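Local atomic coordinates of ADP-ribosylation factor-binding protein GGA1 (Saccharomyces cerevisiae, PDB entry 5CN2), a protein that may play a role in regulating membrane traffic through the trans-Golgi network and binds ARF1 and ARF2, this chain being its C-terminal GAE (gamma-adaptin ear) domain. Residues K60-L64 against S87-S92. Residues are numbered along the deposited sequence; the frame is centred on the assembly and turned at random.
Sequences KGTTL and SVEGIS
Thr63 and Glu89 face each other as an antiparallel hydrogen-bonded pair, each giving its N-H to the other's carbonyl. Thr63 N donates to Glu89 O at 2.7 Å, the donor tilted 17° from the carbonyl plane. Glu89 N returns a more bent bond to Thr63 O, 3.0 Å, in the carbonyl plane. Both carbonyls do more than this. Glu89 O also receives the CA-H of Thr62, at 3.1 Å. Thr63 O is also hydrogen-bonded to water 1, as are Glu89 OE1 and Ser87 OG. The next pair, Leu64 with Val88, is non-hydrogen-bonded; the CA-H of Leu64 points at Ser87 O. This is the edge of the five-stranded sheet in the immunoglobulin-like ear sandwich: strand 63-66 is outermost, and strand 78-89 also bonds to strand 34-43. Beyond Glu89 the ladder ends at Gly90, the N-cap of helix 91-94. The backbone angles of Gly90 call for glycine: a side chain would be jammed against the carbonyl O of the residue before. Here Gly61 O takes a long, nearly straight bond from Ser92 N (3.3 Å, 168° at the hydrogen), on the first turn of the helix. Ile91 N is near the same oxygen but badly angled. On the Val88 side, Thr62 turns OG1 beside its backbone N (chi1 -87°), which puts CG2 anti to that N and against Val88 CG1 at 3.3 Å, tighter than usual for two carbons. A glycine in place of Thr62 would probably leave Val88 CG1 without this methyl neighbour and open a gap beside it. Leu64 CD2 touches Val88 CG2 more loosely, at 4.2 Å.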
ATOM      1  N   LYS A  60     -13.603   6.651   5.194  1.00 59.97           N
ATOM      2  CA  LYS A  60     -14.652   7.441   5.863  1.00 61.50           C
ATOM      3  C   LYS A  60     -15.102   6.973   7.249  1.00 56.32           C
ATOM      4  O   LYS A  60     -15.325   7.810   8.123  1.00 60.45           O
ATOM      5  CB  LYS A  60     -15.877   7.637   4.944  1.00 65.63           C
ATOM      6  CG  LYS A  60     -15.907   9.000   4.235  1.00 69.37           C
ATOM      7  CD  LYS A  60     -16.798   8.991   2.987  1.00 74.68           C
ATOM      8  CE  LYS A  60     -16.736  10.287   2.177  1.00 73.63           C
ATOM      9  NZ  LYS A  60     -17.910  11.177   2.427  1.00 74.16           N
ATOM     10  N   GLY A  61     -15.229   5.673   7.481  1.00 50.26           N
ATOM     11  CA  GLY A  61     -15.712   5.208   8.797  1.00 50.26           C
ATOM     12  C   GLY A  61     -14.678   4.436   9.594  1.00 45.94           C
ATOM     13  O   GLY A  61     -15.002   3.439  10.260  1.00 43.67           O
ATOM     14  N   THR A  62     -13.448   4.938   9.562  1.00 42.39           N
ATOM     15  CA  THR A  62     -12.269   4.116   9.786  1.00 41.40           C
ATOM     16  C   THR A  62     -11.149   4.902  10.421  1.00 38.34           C
ATOM     17  O   THR A  62     -10.880   6.021  10.002  1.00 36.84           O
ATOM     18  CB  THR A  62     -11.737   3.588   8.417  1.00 43.14           C
ATOM     19  OG1 THR A  62     -12.403   2.369   8.062  1.00 50.17           O
ATOM     20  CG2 THR A  62     -10.264   3.325   8.426  1.00 40.40           C
ATOM     21  N   THR A  63     -10.456   4.276  11.372  1.00 35.68           N
ATOM     22  CA  THR A  63      -9.160   4.735  11.804  1.00 34.67           C
ATOM     23  C   THR A  63      -8.092   3.896  11.089  1.00 34.03           C
ATOM     24  O   THR A  63      -8.137   2.659  11.086  1.00 36.55           O
ATOM     25  CB  THR A  63      -9.015   4.657  13.352  1.00 34.78           C
ATOM     26  OG1 THR A  63      -9.972   5.537  13.952  1.00 40.63           O
ATOM     27  CG2 THR A  63      -7.635   5.080  13.801  1.00 33.28           C
ATOM     28  N   LEU A  64      -7.119   4.583  10.507  1.00 32.12           N
ATOM     29  CA  LEU A  64      -6.033   3.946   9.792  1.00 34.55           C
ATOM     30  C   LEU A  64      -4.745   4.113  10.601  1.00 31.60           C
ATOM     31  O   LEU A  64      -4.293   5.236  10.805  1.00 33.04           O
ATOM     32  CB  LEU A  64      -5.913   4.609   8.431  1.00 38.05           C
ATOM     33  CG  LEU A  64      -5.034   4.053   7.315  1.00 42.28           C
ATOM     34  CD1 LEU A  64      -3.570   4.046   7.721  1.00 46.11           C
ATOM     35  CD2 LEU A  64      -5.461   2.669   6.886  1.00 43.40           C
ATOM     36  N   SER A  87      -3.222  -0.927   9.790  1.00 36.72           N
ATOM     37  CA  SER A  87      -4.484  -1.514  10.198  1.00 37.81           C
ATOM     38  C   SER A  87      -5.636  -0.556   9.984  1.00 36.88           C
ATOM     39  O   SER A  87      -5.464   0.654   9.833  1.00 38.95           O
ATOM     40  CB  SER A  87      -4.412  -2.013  11.631  1.00 39.56           C
ATOM     41  OG  SER A  87      -4.235  -0.942  12.506  1.00 42.36           O
ATOM     42  N   VAL A  88      -6.815  -1.141   9.878  1.00 40.13           N
ATOM     43  CA  VAL A  88      -8.032  -0.428   9.557  1.00 39.29           C
ATOM     44  C   VAL A  88      -9.021  -0.847  10.609  1.00 40.64           C
ATOM     45  O   VAL A  88      -9.206  -2.043  10.833  1.00 34.24           O
ATOM     46  CB  VAL A  88      -8.581  -0.839   8.180  1.00 39.94           C
ATOM     47  CG1 VAL A  88      -9.569   0.196   7.678  1.00 36.77           C
ATOM     48  CG2 VAL A  88      -7.451  -0.997   7.184  1.00 44.20           C
ATOM     49  N   GLU A  89      -9.654   0.132  11.242  1.00 41.10           N
ATOM     50  CA  GLU A  89     -10.513  -0.119  12.384  1.00 43.06           C
ATOM     51  C   GLU A  89     -11.727   0.793  12.343  1.00 42.22           C
ATOM     52  O   GLU A  89     -11.644   1.907  11.845  1.00 45.90           O
ATOM     53  CB  GLU A  89      -9.762   0.166  13.677  1.00 44.57           C
ATOM     54  CG  GLU A  89      -9.136  -1.025  14.342  1.00 47.57           C
ATOM     55  CD  GLU A  89      -8.366  -0.626  15.601  1.00 53.55           C
ATOM     56  OE1 GLU A  89      -7.548   0.333  15.524  1.00 50.65           O
ATOM     57  OE2 GLU A  89      -8.585  -1.262  16.664  1.00 57.34           O
ATOM     58  N   GLY A  90     -12.838   0.330  12.901  1.00 41.18           N
ATOM     59  CA  GLY A  90     -14.007   1.183  13.051  1.00 41.80           C
ATOM     60  C   GLY A  90     -15.264   0.608  12.442  1.00 42.84           C
ATOM     61  O   GLY A  90     -15.299  -0.538  11.989  1.00 38.34           O
ATOM     62  N   ILE A  91     -16.298   1.431  12.420  1.00 43.52           N
ATOM     63  CA  ILE A  91     -17.621   0.946  12.127  1.00 46.93           C
ATOM     64  C   ILE A  91     -17.670   0.324  10.716  1.00 43.56           C
ATOM     65  O   ILE A  91     -18.233  -0.751  10.519  1.00 43.44           O
ATOM     66  CB  ILE A  91     -18.691   2.050  12.405  1.00 50.96           C
ATOM     67  CG1 ILE A  91     -20.123   1.477  12.377  1.00 54.68           C
ATOM     68  CG2 ILE A  91     -18.573   3.211  11.430  1.00 47.36           C
ATOM     69  CD1 ILE A  91     -20.393   0.325  13.340  1.00 54.79           C
ATOM     70  N   SER A  92     -17.024   0.945   9.751  1.00 43.79           N
ATOM     71  CA  SER A  92     -17.043   0.397   8.390  1.00 46.50           C
ATOM     72  C   SER A  92     -16.436  -1.005   8.252  1.00 45.15           C
ATOM     73  O   SER A  92     -16.883  -1.778   7.415  1.00 43.68           O
ATOM     74  CB  SER A  92     -16.375   1.352   7.420  1.00 46.77           C
ATOM     75  OG  SER A  92     -17.276   2.400   7.143  1.00 52.01           O
TER
HETATM   76  O   HOH W   1      -6.451   1.335  12.929  1.00 40.08           O